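Local coordinates for protein putative lipase (Bacteroides thetaiotaomicron VPI-5482, PDB 3BZW) that probably acts as a GDSL-type (SGNH-family) ester hydrolase, perhaps a lipase or lysophospholipase, at residues I36-C41 against Y64-R69; D160-L165 against L260-A265; L169-A174 against P183-Q188. All blocks are in the same frame, centred on the assembly; numbering follows the deposited sequence.

How the contacts relate
The three contacts share one alpha/beta fold, built round a parallel sheet in strand order 2-1-3-4-5. Contact 1 joins the loops that follow strands 28-33 and 60-63, and contact 3 braces the loop that follows strand 162-166; both therefore lie beyond C-terminal strand ends. Contact 2 sits where strand 162-166 begins, its centre about 22 Å from that of contact 1. Contact 1 closes before contact 2 opens along the chain, and contact 3 is nested inside the loop closed by contact 2. Centres of contacts 1 and 3 are about 19 Å apart, yet Ile36 CD1 meets Leu169 CD1 at 4.3 Å. Contacts 2 and 3 lie on opposite sides of the chain's centre; contact 1 and Arg171 of contact 3 are near the acetate, probably the active-site end.

Contact 1 (I36-C41 against Y64-R69); sequences ITDPNC and YGISGR. With ACT (acetate ion), chain G.
Asp38 and Gly65 bring the two loops within 4.8 Å of each other, CA to CA, where Asp38 opens a type I turn to Cys41 and Gly65 precedes a type II turn, Ile66-Arg69. These loops follow strands 28-33 and 60-63 of the SGNH hydrolase fold. The Asp38 carboxylate carries the polar link. With CG anti to the backbone N (chi1 -169°), it reaches Ser67, whose backbone N meets OD2 of Asp38 at 2.9 Å on the anti side, close to the carboxylate plane. Ser67 OG donates to that same OD2 at 3.0 Å from above the plane, so two donors from one residue grip one oxygen. The other oxygen, OD1, accepts from Asn40 N at 2.8 Å in an Asx turn, so bonds at both oxygens limit the rotation. Beside it, Thr37 turns CG2 over Gly65 CA at 4.0 Å, where a CB on the glycine would collide; Thr37 OG1 bonds instead to Tyr49. Gly68 N, Ser35 N and Asn99 ND2 all donate to a bound acetate, consistent with the family's oxyanion hole; His242 NE2 is a further partner. Gly68 N meets acetate OXT at 2.7 Å, with 157° at the hydrogen.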
ATOM      1  N   ILE A  36     -28.110 -21.639  20.018  1.00  6.94           N
ATOM      2  CA  ILE A  36     -28.761 -20.345  19.862  1.00  6.73           C
ATOM      3  C   ILE A  36     -30.089 -20.504  19.117  1.00  6.09           C
ATOM      4  O   ILE A  36     -30.945 -19.619  19.147  1.00  6.51           O
ATOM      5  CB  ILE A  36     -27.811 -19.343  19.157  1.00  7.41           C
ATOM      6  CG1 ILE A  36     -26.599 -19.091  20.068  1.00  8.67           C
ATOM      7  CG2 ILE A  36     -28.532 -18.031  18.863  1.00  8.26           C
ATOM      8  CD1 ILE A  36     -25.628 -18.036  19.571  1.00 10.43           C
ATOM      9  N   THR A  37     -30.264 -21.658  18.481  1.00  4.84           N
ATOM     10  CA  THR A  37     -31.486 -21.972  17.746  1.00  5.79           C
ATOM     11  C   THR A  37     -32.306 -23.038  18.498  1.00  7.06           C
ATOM     12  O   THR A  37     -33.535 -23.081  18.394  1.00  8.85           O
ATOM     13  CB  THR A  37     -31.142 -22.480  16.321  1.00  6.10           C
ATOM     14  OG1 THR A  37     -30.667 -21.381  15.528  1.00  5.47           O
ATOM     15  CG2 THR A  37     -32.360 -23.098  15.653  1.00  5.45           C
ATOM     16  N   ASP A  38     -31.610 -23.879  19.260  1.00  6.04           N
ATOM     17  CA  ASP A  38     -32.218 -24.962  20.045  1.00  6.09           C
ATOM     18  C   ASP A  38     -33.314 -24.450  20.988  1.00  5.55           C
ATOM     19  O   ASP A  38     -33.083 -23.547  21.796  1.00  4.89           O
ATOM     20  CB  ASP A  38     -31.124 -25.651  20.871  1.00  4.95           C
ATOM     21  CG  ASP A  38     -31.582 -26.953  21.517  1.00  7.17           C
ATOM     22  OD1 ASP A  38     -32.801 -27.160  21.714  1.00  4.62           O
ATOM     23  OD2 ASP A  38     -30.695 -27.769  21.848  1.00  7.77           O
ATOM     24  N   PRO A  39     -34.525 -25.021  20.898  1.00  7.26           N
ATOM     25  CA  PRO A  39     -35.623 -24.588  21.772  1.00  8.40           C
ATOM     26  C   PRO A  39     -35.293 -24.825  23.246  1.00  8.87           C
ATOM     27  O   PRO A  39     -35.818 -24.145  24.127  1.00  8.67           O
ATOM     28  CB  PRO A  39     -36.796 -25.459  21.312  1.00  8.27           C
ATOM     29  CG  PRO A  39     -36.475 -25.734  19.873  1.00 11.22           C
ATOM     30  CD  PRO A  39     -34.998 -26.014  19.917  1.00  7.11           C
ATOM     31  N   ASN A  40     -34.416 -25.793  23.500  1.00  8.91           N
ATOM     32  CA  ASN A  40     -34.026 -26.164  24.858  1.00 11.71           C
ATOM     33  C   ASN A  40     -32.989 -25.274  25.539  1.00 11.71           C
ATOM     34  O   ASN A  40     -32.689 -25.473  26.717  1.00 10.31           O
ATOM     35  CB  ASN A  40     -33.500 -27.601  24.866  1.00 12.53           C
ATOM     36  CG  ASN A  40     -34.574 -28.617  24.552  1.00 16.39           C
ATOM     37  OD1 ASN A  40     -34.276 -29.759  24.200  1.00 18.78           O
ATOM     38  ND2 ASN A  40     -35.831 -28.213  24.685  1.00 16.08           N
ATOM     39  N   CYS A  41     -32.436 -24.304  24.815  1.00 10.81           N
ATOM     40  CA  CYS A  41     -31.422 -23.427  25.399  1.00 10.38           C
ATOM     41  C   CYS A  41     -32.004 -22.671  26.591  1.00  9.24           C
ATOM     42  O   CYS A  41     -32.778 -21.732  26.417  1.00  8.94           O
ATOM     43  CB  CYS A  41     -30.904 -22.437  24.355  1.00 11.42           C
ATOM     44  SG  CYS A  41     -29.458 -21.499  24.906  1.00 12.55           S
ATOM     45  N   TYR A  64     -34.354 -27.629  14.006  1.00  5.71           N
ATOM     46  CA  TYR A  64     -33.467 -28.769  14.156  1.00  6.54           C
ATOM     47  C   TYR A  64     -32.170 -28.440  14.884  1.00  7.16           C
ATOM     48  O   TYR A  64     -31.373 -29.330  15.179  1.00  5.38           O
ATOM     49  CB  TYR A  64     -33.190 -29.366  12.771  1.00  6.79           C
ATOM     50  CG  TYR A  64     -34.431 -30.018  12.218  1.00  9.05           C
ATOM     51  CD1 TYR A  64     -34.779 -31.314  12.591  1.00  8.94           C
ATOM     52  CD2 TYR A  64     -35.327 -29.298  11.431  1.00  8.50           C
ATOM     53  CE1 TYR A  64     -35.992 -31.874  12.203  1.00 11.19           C
ATOM     54  CE2 TYR A  64     -36.545 -29.850  11.037  1.00 10.77           C
ATOM     55  CZ  TYR A  64     -36.871 -31.136  11.431  1.00 12.68           C
ATOM     56  OH  TYR A  64     -38.091 -31.674  11.080  1.00 14.39           O
ATOM     57  N   GLY A  65     -31.972 -27.162  15.190  1.00  7.71           N
ATOM     58  CA  GLY A  65     -30.767 -26.762  15.895  1.00  6.47           C
ATOM     59  C   GLY A  65     -30.650 -27.453  17.242  1.00  7.86           C
ATOM     60  O   GLY A  65     -31.632 -27.589  17.972  1.00  6.28           O
ATOM     61  N   ILE A  66     -29.443 -27.892  17.574  1.00  6.55           N
ATOM     62  CA  ILE A  66     -29.199 -28.570  18.839  1.00  7.22           C
ATOM     63  C   ILE A  66     -27.935 -28.026  19.492  1.00  8.04           C
ATOM     64  O   ILE A  66     -26.936 -27.774  18.818  1.00  6.66           O
ATOM     65  CB  ILE A  66     -29.051 -30.090  18.627  1.00  9.19           C
ATOM     66  CG1 ILE A  66     -30.398 -30.675  18.187  1.00  8.68           C
ATOM     67  CG2 ILE A  66     -28.562 -30.755  19.912  1.00  8.38           C
ATOM     68  CD1 ILE A  66     -30.322 -32.119  17.724  1.00 14.50           C
ATOM     69  N   SER A  67     -27.990 -27.855  20.807  1.00  8.75           N
ATOM     70  CA  SER A  67     -26.866 -27.336  21.567  1.00  8.80           C
ATOM     71  C   SER A  67     -25.548 -28.036  21.261  1.00  9.05           C
ATOM     72  O   SER A  67     -25.475 -29.267  21.238  1.00  6.76           O
ATOM     73  CB  SER A  67     -27.161 -27.438  23.064  1.00 11.46           C
ATOM     74  OG  SER A  67     -28.309 -26.675  23.397  1.00 18.74           O
ATOM     75  N   GLY A  68     -24.516 -27.233  21.010  1.00  8.17           N
ATOM     76  CA  GLY A  68     -23.190 -27.760  20.737  1.00  8.16           C
ATOM     77  C   GLY A  68     -22.871 -28.289  19.348  1.00  8.43           C
ATOM     78  O   GLY A  68     -21.725 -28.663  19.091  1.00  7.51           O
ATOM     79  N   ARG A  69     -23.845 -28.325  18.445  1.00  6.70           N
ATOM     80  CA  ARG A  69     -23.574 -28.843  17.109  1.00  6.06           C
ATOM     81  C   ARG A  69     -22.715 -27.912  16.261  1.00  6.27           C
ATOM     82  O   ARG A  69     -22.697 -26.692  16.463  1.00  4.21           O
ATOM     83  CB  ARG A  69     -24.886 -29.173  16.387  1.00  6.23           C
ATOM     84  CG  ARG A  69     -25.669 -30.296  17.066  1.00  7.66           C
ATOM     85  CD  ARG A  69     -24.825 -31.569  17.149  1.00 12.59           C
ATOM     86  NE  ARG A  69     -25.372 -32.555  18.081  1.00 16.63           N
ATOM     87  CZ  ARG A  69     -26.391 -33.367  17.815  1.00 18.08           C
ATOM     88  NH1 ARG A  69     -26.992 -33.326  16.632  1.00 18.21           N
ATOM     89  NH2 ARG A  69     -26.809 -34.228  18.736  1.00 16.80           N
TER
HETATM   90  C   ACT G 301     -23.854 -23.537  21.312  1.00  9.06           C
HETATM   91  O   ACT G 301     -23.626 -23.573  22.508  1.00  9.73           O
HETATM   92  OXT ACT G 301     -24.248 -24.538  20.740  1.00  8.64           O
HETATM   93  CH3 ACT G 301     -23.666 -22.253  20.544  1.00  7.95           C

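Contact 2 (D160-L165 against L260-A265)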
ATOM      1  N   ASP A 160     -34.891 -26.507  -5.135  1.00  7.19           N
ATOM      2  CA  ASP A 160     -35.832 -25.475  -5.578  1.00  8.21           C
ATOM      3  C   ASP A 160     -36.308 -24.553  -4.463  1.00  7.70           C
ATOM      4  O   ASP A 160     -37.278 -23.810  -4.633  1.00  7.32           O
ATOM      5  CB  ASP A 160     -37.044 -26.141  -6.238  1.00 10.87           C
ATOM      6  CG  ASP A 160     -37.849 -26.996  -5.263  1.00 14.96           C
ATOM      7  OD1 ASP A 160     -37.311 -27.362  -4.193  1.00 15.44           O
ATOM      8  OD2 ASP A 160     -39.014 -27.314  -5.575  1.00 16.00           O
ATOM      9  N   LYS A 161     -35.620 -24.588  -3.329  1.00  7.33           N
ATOM     10  CA  LYS A 161     -36.003 -23.767  -2.189  1.00  6.18           C
ATOM     11  C   LYS A 161     -35.056 -22.606  -1.926  1.00  7.45           C
ATOM     12  O   LYS A 161     -33.921 -22.578  -2.410  1.00  7.38           O
ATOM     13  CB  LYS A 161     -36.066 -24.626  -0.922  1.00  6.12           C
ATOM     14  CG  LYS A 161     -36.936 -25.871  -1.025  1.00  6.63           C
ATOM     15  CD  LYS A 161     -38.405 -25.535  -1.245  1.00  7.84           C
ATOM     16  CE  LYS A 161     -39.245 -26.810  -1.217  1.00  8.96           C
ATOM     17  NZ  LYS A 161     -40.697 -26.551  -1.383  1.00 10.52           N
ATOM     18  N   GLN A 162     -35.545 -21.648  -1.149  1.00  6.83           N
ATOM     19  CA  GLN A 162     -34.759 -20.490  -0.752  1.00  7.54           C
ATOM     20  C   GLN A 162     -33.959 -20.939   0.473  1.00  7.38           C
ATOM     21  O   GLN A 162     -34.538 -21.224   1.522  1.00  8.91           O
ATOM     22  CB  GLN A 162     -35.687 -19.336  -0.368  1.00  6.20           C
ATOM     23  CG  GLN A 162     -34.972 -18.071   0.090  1.00  6.04           C
ATOM     24  CD  GLN A 162     -34.036 -17.525  -0.970  1.00  7.06           C
ATOM     25  OE1 GLN A 162     -32.893 -17.970  -1.096  1.00  9.09           O
ATOM     26  NE2 GLN A 162     -34.522 -16.570  -1.749  1.00  5.57           N
ATOM     27  N   ILE A 163     -32.638 -21.028   0.335  1.00  6.20           N
ATOM     28  CA  ILE A 163     -31.777 -21.442   1.443  1.00  5.37           C
ATOM     29  C   ILE A 163     -30.808 -20.303   1.749  1.00  6.55           C
ATOM     30  O   ILE A 163     -30.073 -19.848   0.870  1.00  4.87           O
ATOM     31  CB  ILE A 163     -30.972 -22.711   1.087  1.00  6.53           C
ATOM     32  CG1 ILE A 163     -31.915 -23.800   0.564  1.00  5.22           C
ATOM     33  CG2 ILE A 163     -30.232 -23.215   2.318  1.00  4.78           C
ATOM     34  CD1 ILE A 163     -31.192 -25.038   0.045  1.00  4.97           C
ATOM     35  N   VAL A 164     -30.799 -19.850   2.999  1.00  5.22           N
ATOM     36  CA  VAL A 164     -29.951 -18.726   3.384  1.00  5.68           C
ATOM     37  C   VAL A 164     -29.022 -19.051   4.550  1.00  6.05           C
ATOM     38  O   VAL A 164     -29.420 -19.727   5.500  1.00  4.65           O
ATOM     39  CB  VAL A 164     -30.828 -17.519   3.778  1.00  5.75           C
ATOM     40  CG1 VAL A 164     -29.975 -16.261   3.893  1.00  6.57           C
ATOM     41  CG2 VAL A 164     -31.945 -17.339   2.758  1.00  6.55           C
ATOM     42  N   LEU A 165     -27.785 -18.564   4.471  1.00  5.45           N
ATOM     43  CA  LEU A 165     -26.807 -18.791   5.531  1.00  4.91           C
ATOM     44  C   LEU A 165     -26.679 -17.544   6.399  1.00  5.36           C
ATOM     45  O   LEU A 165     -26.710 -16.424   5.893  1.00  4.59           O
ATOM     46  CB  LEU A 165     -25.429 -19.104   4.942  1.00  5.94           C
ATOM     47  CG  LEU A 165     -25.318 -20.238   3.926  1.00  5.24           C
ATOM     48  CD1 LEU A 165     -23.852 -20.449   3.575  1.00  5.28           C
ATOM     49  CD2 LEU A 165     -25.925 -21.506   4.506  1.00  5.85           C
ATOM     50  N   LEU A 260     -36.437  -9.375   3.894  1.00  8.27           N
ATOM     51  CA  LEU A 260     -37.331  -8.663   2.987  1.00 10.69           C
ATOM     52  C   LEU A 260     -36.735  -8.640   1.581  1.00  9.16           C
ATOM     53  O   LEU A 260     -37.453  -8.509   0.589  1.00  9.07           O
ATOM     54  CB  LEU A 260     -37.518  -7.225   3.480  1.00 13.51           C
ATOM     55  CG  LEU A 260     -38.929  -6.646   3.572  1.00 16.68           C
ATOM     56  CD1 LEU A 260     -38.830  -5.176   3.954  1.00 17.20           C
ATOM     57  CD2 LEU A 260     -39.651  -6.802   2.241  1.00 17.86           C
ATOM     58  N   ALA A 261     -35.415  -8.777   1.508  1.00  8.22           N
ATOM     59  CA  ALA A 261     -34.698  -8.745   0.236  1.00  8.01           C
ATOM     60  C   ALA A 261     -34.667 -10.072  -0.515  1.00  8.24           C
ATOM     61  O   ALA A 261     -34.180 -10.131  -1.646  1.00  8.07           O
ATOM     62  CB  ALA A 261     -33.271  -8.256   0.467  1.00  9.38           C
ATOM     63  N   LEU A 262     -35.191 -11.128   0.098  1.00  7.35           N
ATOM     64  CA  LEU A 262     -35.184 -12.448  -0.529  1.00  7.98           C
ATOM     65  C   LEU A 262     -36.573 -13.061  -0.647  1.00  9.16           C
ATOM     66  O   LEU A 262     -37.326 -13.111   0.328  1.00  8.18           O
ATOM     67  CB  LEU A 262     -34.284 -13.396   0.270  1.00  6.70           C
ATOM     68  CG  LEU A 262     -32.815 -12.982   0.400  1.00  8.12           C
ATOM     69  CD1 LEU A 262     -32.118 -13.809   1.477  1.00  6.58           C
ATOM     70  CD2 LEU A 262     -32.135 -13.160  -0.947  1.00  6.61           C
ATOM     71  N   PRO A 263     -36.929 -13.548  -1.847  1.00  8.34           N
ATOM     72  CA  PRO A 263     -38.246 -14.157  -2.037  1.00  7.81           C
ATOM     73  C   PRO A 263     -38.261 -15.574  -1.472  1.00  8.48           C
ATOM     74  O   PRO A 263     -37.210 -16.161  -1.212  1.00  8.33           O
ATOM     75  CB  PRO A 263     -38.398 -14.161  -3.553  1.00  9.29           C
ATOM     76  CG  PRO A 263     -37.001 -14.478  -4.000  1.00  7.78           C
ATOM     77  CD  PRO A 263     -36.165 -13.554  -3.110  1.00  9.03           C
ATOM     78  N   VAL A 264     -39.456 -16.113  -1.271  1.00  7.86           N
ATOM     79  CA  VAL A 264     -39.596 -17.483  -0.792  1.00  8.00           C
ATOM     80  C   VAL A 264     -40.303 -18.227  -1.916  1.00  9.17           C
ATOM     81  O   VAL A 264     -39.817 -19.244  -2.403  1.00 10.48           O
ATOM     82  CB  VAL A 264     -40.437 -17.569   0.496  1.00  8.47           C
ATOM     83  CG1 VAL A 264     -40.629 -19.037   0.891  1.00  8.79           C
ATOM     84  CG2 VAL A 264     -39.738 -16.817   1.622  1.00  7.47           C
ATOM     85  N   ALA A 265     -41.452 -17.700  -2.331  1.00 10.13           N
ATOM     86  CA  ALA A 265     -42.215 -18.295  -3.421  1.00 13.09           C
ATOM     87  C   ALA A 265     -41.629 -17.785  -4.731  1.00 14.23           C
ATOM     88  O   ALA A 265     -41.586 -16.578  -4.968  1.00 15.49           O
ATOM     89  CB  ALA A 265     -43.685 -17.894  -3.322  1.00 12.83           C
TER
HETATM   90  O   HOH W   1     -38.496 -21.405  -1.490  1.00  8.85           O
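Gln162, at the start of an inner strand in the parallel sheet of this alpha/beta SGNH fold, grips the C-terminal loop that follows helix 245-258. The tight part centres on its amide. NE2 of Gln162 donates to Pro263 O at 2.8 Å, with 163° at the hydrogen. The bond lies in the carbonyl plane, and the acceptor is only 6° out of the glutamine's own amide plane, so both flat groups are well aligned for it. The side chain gets there by a bend: CG is anti to the backbone N, but chi2 turns to 59°, so that the side chain crosses that of Pro263 at about a right angle. NE2 of Gln162 consequently also lies against Leu262 CB and Pro263 CD. Two residues further along the strand, Val164 meets Leu262 of the loop tip to tip, CG2 to CD1 at 3.8 Å, adding an apolar patch to the buried polar bond.

Toward Val264 the fit is looser. Gln162 CB stays 4.3 Å from Val264 CA, and the valine side chain turns from the strand to pack on Trp24, Lys27 and Asp90. Beyond the pair, Pro263 packs on Tyr257 of a second subunit, placing the contact near an interface. Instead of a direct backbone bond on this side, a water accepts from Gln162 N at 3.0 Å and donates to Val264 O at 2.7 Å.

Contact 3 (L169-A174 against P183-Q188)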
ATOM      1  N   LEU A 169     -22.657 -15.036  15.519  1.00  4.75           N
ATOM      2  CA  LEU A 169     -22.675 -13.777  16.265  1.00  5.18           C
ATOM      3  C   LEU A 169     -21.372 -13.555  17.023  1.00  4.36           C
ATOM      4  O   LEU A 169     -20.647 -14.508  17.300  1.00  3.26           O
ATOM      5  CB  LEU A 169     -23.818 -13.784  17.286  1.00  6.43           C
ATOM      6  CG  LEU A 169     -25.230 -14.068  16.776  1.00  8.30           C
ATOM      7  CD1 LEU A 169     -26.195 -14.134  17.954  1.00 10.36           C
ATOM      8  CD2 LEU A 169     -25.641 -12.983  15.793  1.00 11.27           C
ATOM      9  N   HIS A 170     -21.078 -12.296  17.348  1.00  4.40           N
ATOM     10  CA  HIS A 170     -19.887 -11.989  18.131  1.00  4.19           C
ATOM     11  C   HIS A 170     -20.119 -12.728  19.445  1.00  4.71           C
ATOM     12  O   HIS A 170     -21.263 -12.955  19.839  1.00  4.70           O
ATOM     13  CB  HIS A 170     -19.752 -10.480  18.371  1.00  2.54           C
ATOM     14  CG  HIS A 170     -19.052  -9.759  17.259  1.00  2.99           C
ATOM     15  ND1 HIS A 170     -19.662  -9.463  16.060  1.00  4.21           N
ATOM     16  CD2 HIS A 170     -17.772  -9.329  17.146  1.00  2.01           C
ATOM     17  CE1 HIS A 170     -18.790  -8.882  15.254  1.00  2.72           C
ATOM     18  NE2 HIS A 170     -17.635  -8.790  15.888  1.00  4.44           N
ATOM     19  N   ARG A 171     -19.042 -13.096  20.125  1.00  4.51           N
ATOM     20  CA  ARG A 171     -19.173 -13.873  21.349  1.00  4.61           C
ATOM     21  C   ARG A 171     -18.133 -13.530  22.397  1.00  5.09           C
ATOM     22  O   ARG A 171     -17.008 -13.167  22.066  1.00  6.21           O
ATOM     23  CB  ARG A 171     -19.041 -15.353  21.000  1.00  4.39           C
ATOM     24  CG  ARG A 171     -17.817 -15.645  20.137  1.00  6.83           C
ATOM     25  CD  ARG A 171     -17.657 -17.129  19.878  1.00  5.00           C
ATOM     26  NE  ARG A 171     -17.266 -17.828  21.094  1.00  6.20           N
ATOM     27  CZ  ARG A 171     -17.523 -19.107  21.334  1.00  5.94           C
ATOM     28  NH1 ARG A 171     -18.178 -19.836  20.439  1.00  4.36           N
ATOM     29  NH2 ARG A 171     -17.130 -19.655  22.474  1.00  6.21           N
ATOM     30  N   SER A 172     -18.509 -13.666  23.665  1.00  5.82           N
ATOM     31  CA  SER A 172     -17.581 -13.391  24.749  1.00  4.96           C
ATOM     32  C   SER A 172     -17.432 -14.631  25.629  1.00  5.64           C
ATOM     33  O   SER A 172     -17.785 -15.738  25.217  1.00  6.12           O
ATOM     34  CB  SER A 172     -18.041 -12.183  25.570  1.00  6.01           C
ATOM     35  OG  SER A 172     -17.043 -11.819  26.513  1.00  6.84           O
ATOM     36  N   LEU A 173     -16.920 -14.450  26.841  1.00  4.82           N
ATOM     37  CA  LEU A 173     -16.678 -15.572  27.741  1.00  6.60           C
ATOM     38  C   LEU A 173     -17.891 -16.422  28.101  1.00  6.69           C
ATOM     39  O   LEU A 173     -19.020 -15.940  28.157  1.00  7.19           O
ATOM     40  CB  LEU A 173     -16.007 -15.065  29.025  1.00  7.60           C
ATOM     41  CG  LEU A 173     -16.859 -14.234  29.987  1.00 10.49           C
ATOM     42  CD1 LEU A 173     -17.583 -15.158  30.951  1.00 11.59           C
ATOM     43  CD2 LEU A 173     -15.971 -13.276  30.762  1.00 12.68           C
ATOM     44  N   ALA A 174     -17.637 -17.704  28.340  1.00  8.06           N
ATOM     45  CA  ALA A 174     -18.680 -18.646  28.730  1.00  9.84           C
ATOM     46  C   ALA A 174     -18.050 -19.705  29.628  1.00 11.01           C
ATOM     47  O   ALA A 174     -17.019 -20.285  29.292  1.00 11.35           O
ATOM     48  CB  ALA A 174     -19.308 -19.301  27.501  1.00  8.34           C
ATOM     49  N   PRO A 183     -12.926 -19.111  26.353  1.00  6.60           N
ATOM     50  CA  PRO A 183     -12.383 -17.749  26.407  1.00  5.26           C
ATOM     51  C   PRO A 183     -13.171 -16.843  25.456  1.00  4.89           C
ATOM     52  O   PRO A 183     -13.807 -17.343  24.519  1.00  3.58           O
ATOM     53  CB  PRO A 183     -10.935 -17.940  25.954  1.00  6.81           C
ATOM     54  CG  PRO A 183     -10.616 -19.337  26.441  1.00  6.75           C
ATOM     55  CD  PRO A 183     -11.865 -20.091  26.056  1.00  7.22           C
ATOM     56  N   ASP A 184     -13.144 -15.529  25.687  1.00  3.38           N
ATOM     57  CA  ASP A 184     -13.874 -14.612  24.806  1.00  4.71           C
ATOM     58  C   ASP A 184     -13.227 -14.548  23.427  1.00  5.22           C
ATOM     59  O   ASP A 184     -12.144 -15.107  23.216  1.00  3.88           O
ATOM     60  CB  ASP A 184     -14.000 -13.201  25.416  1.00  6.28           C
ATOM     61  CG  ASP A 184     -12.665 -12.497  25.596  1.00  6.41           C
ATOM     62  OD1 ASP A 184     -11.818 -12.543  24.679  1.00  5.89           O
ATOM     63  OD2 ASP A 184     -12.468 -11.872  26.658  1.00  6.53           O
ATOM     64  N   GLU A 185     -13.879 -13.860  22.490  1.00  4.45           N
ATOM     65  CA  GLU A 185     -13.367 -13.795  21.127  1.00  4.18           C
ATOM     66  C   GLU A 185     -12.100 -12.985  20.878  1.00  3.56           C
ATOM     67  O   GLU A 185     -11.693 -12.841  19.731  1.00  4.48           O
ATOM     68  CB  GLU A 185     -14.463 -13.326  20.162  1.00  5.17           C
ATOM     69  CG  GLU A 185     -14.962 -11.913  20.402  1.00  6.24           C
ATOM     70  CD  GLU A 185     -15.922 -11.446  19.324  1.00  7.84           C
ATOM     71  OE1 GLU A 185     -16.669 -12.292  18.782  1.00  6.30           O
ATOM     72  OE2 GLU A 185     -15.940 -10.231  19.031  1.00  6.75           O
ATOM     73  N   SER A 186     -11.472 -12.459  21.925  1.00  5.29           N
ATOM     74  CA  SER A 186     -10.226 -11.715  21.734  1.00  5.58           C
ATOM     75  C   SER A 186      -9.087 -12.734  21.654  1.00  5.48           C
ATOM     76  O   SER A 186      -7.950 -12.392  21.330  1.00  6.04           O
ATOM     77  CB  SER A 186      -9.973 -10.736  22.893  1.00  6.01           C
ATOM     78  OG  SER A 186      -9.652 -11.411  24.100  1.00  8.26           O
ATOM     79  N   TYR A 187      -9.410 -13.995  21.937  1.00  4.44           N
ATOM     80  CA  TYR A 187      -8.425 -15.078  21.908  1.00  5.01           C
ATOM     81  C   TYR A 187      -8.582 -15.999  20.702  1.00  5.04           C
ATOM     82  O   TYR A 187      -9.701 -16.258  20.258  1.00  6.21           O
ATOM     83  CB  TYR A 187      -8.569 -15.961  23.145  1.00  5.33           C
ATOM     84  CG  TYR A 187      -8.286 -15.309  24.472  1.00  6.42           C
ATOM     85  CD1 TYR A 187      -6.993 -15.271  24.984  1.00  6.18           C
ATOM     86  CD2 TYR A 187      -9.322 -14.781  25.245  1.00  5.87           C
ATOM     87  CE1 TYR A 187      -6.732 -14.729  26.243  1.00  7.55           C
ATOM     88  CE2 TYR A 187      -9.077 -14.234  26.501  1.00  6.64           C
ATOM     89  CZ  TYR A 187      -7.776 -14.216  26.992  1.00  7.55           C
ATOM     90  OH  TYR A 187      -7.525 -13.686  28.232  1.00  8.00           O
ATOM     91  N   GLN A 188      -7.464 -16.505  20.185  1.00  3.95           N
ATOM     92  CA  GLN A 188      -7.522 -17.461  19.086  1.00  3.85           C
ATOM     93  C   GLN A 188      -7.939 -18.766  19.761  1.00  4.73           C
ATOM     94  O   GLN A 188      -7.781 -18.915  20.981  1.00  4.24           O
ATOM     95  CB  GLN A 188      -6.144 -17.671  18.436  1.00  4.80           C
ATOM     96  CG  GLN A 188      -5.541 -16.438  17.776  1.00  4.61           C
ATOM     97  CD  GLN A 188      -4.285 -16.754  16.967  1.00  6.67           C
ATOM     98  OE1 GLN A 188      -3.511 -17.643  17.319  1.00  6.11           O
ATOM     99  NE2 GLN A 188      -4.078 -16.014  15.881  1.00  5.88           N
TER
HETATM  100  O   HOH W   2     -16.250 -16.883  23.459  1.00  8.16           O
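Arg171 and Glu185 exchange two hydrogen bonds across the loops that flank the small hairpin of strands 174-175 and 180-182. Arg171 N donates to Glu185 OE1 at 2.8 Å, nearly straight at 166°, approaching from well above the carboxylate plane. In return Glu185 N donates to Arg171 O at 3.2 Å, a more bent bond whose donor is tilted from the carbonyl plane. Both backbone polar atoms of Arg171 are thus satisfied by one residue. Glu185 manages this with CG between its own N and carbonyl carbon (chi1 64°) and an extended chain beyond, which carries the carboxylate past Arg171 O to the amide. An alanine here is likely to leave Arg171 N without its acceptor and the two loops with one direct hydrogen bond in place of two.

The guanidinium finds its hydrogen-bond partners elsewhere: NE stays 6.0 Å from Glu185 OE1, while NH1 bonds to Thr98 and NH2 to Gln182. NE itself donates to a water at 2.7 Å, and that water donates to both Ser172 O and Pro183 O, tying together three groups from the two loops. Asp184 serves its own turn: OD1 accepts from Ser186 N at 2.8 Å, completing an Asx turn, and also from Ser186 OG, which bonds in addition to Lys133 of a third subunit. One buried donor fares worse. Leu173 N faces the carbon Asp184 CB at 3.5 Å and has no partner in the model.

Glu185 therefore ties segment 183-188 to the backbone of Arg171 and not to its guanidinium, which Thr98, Gln182 and the water hold with the side chain about 6 Å from the bound acetate.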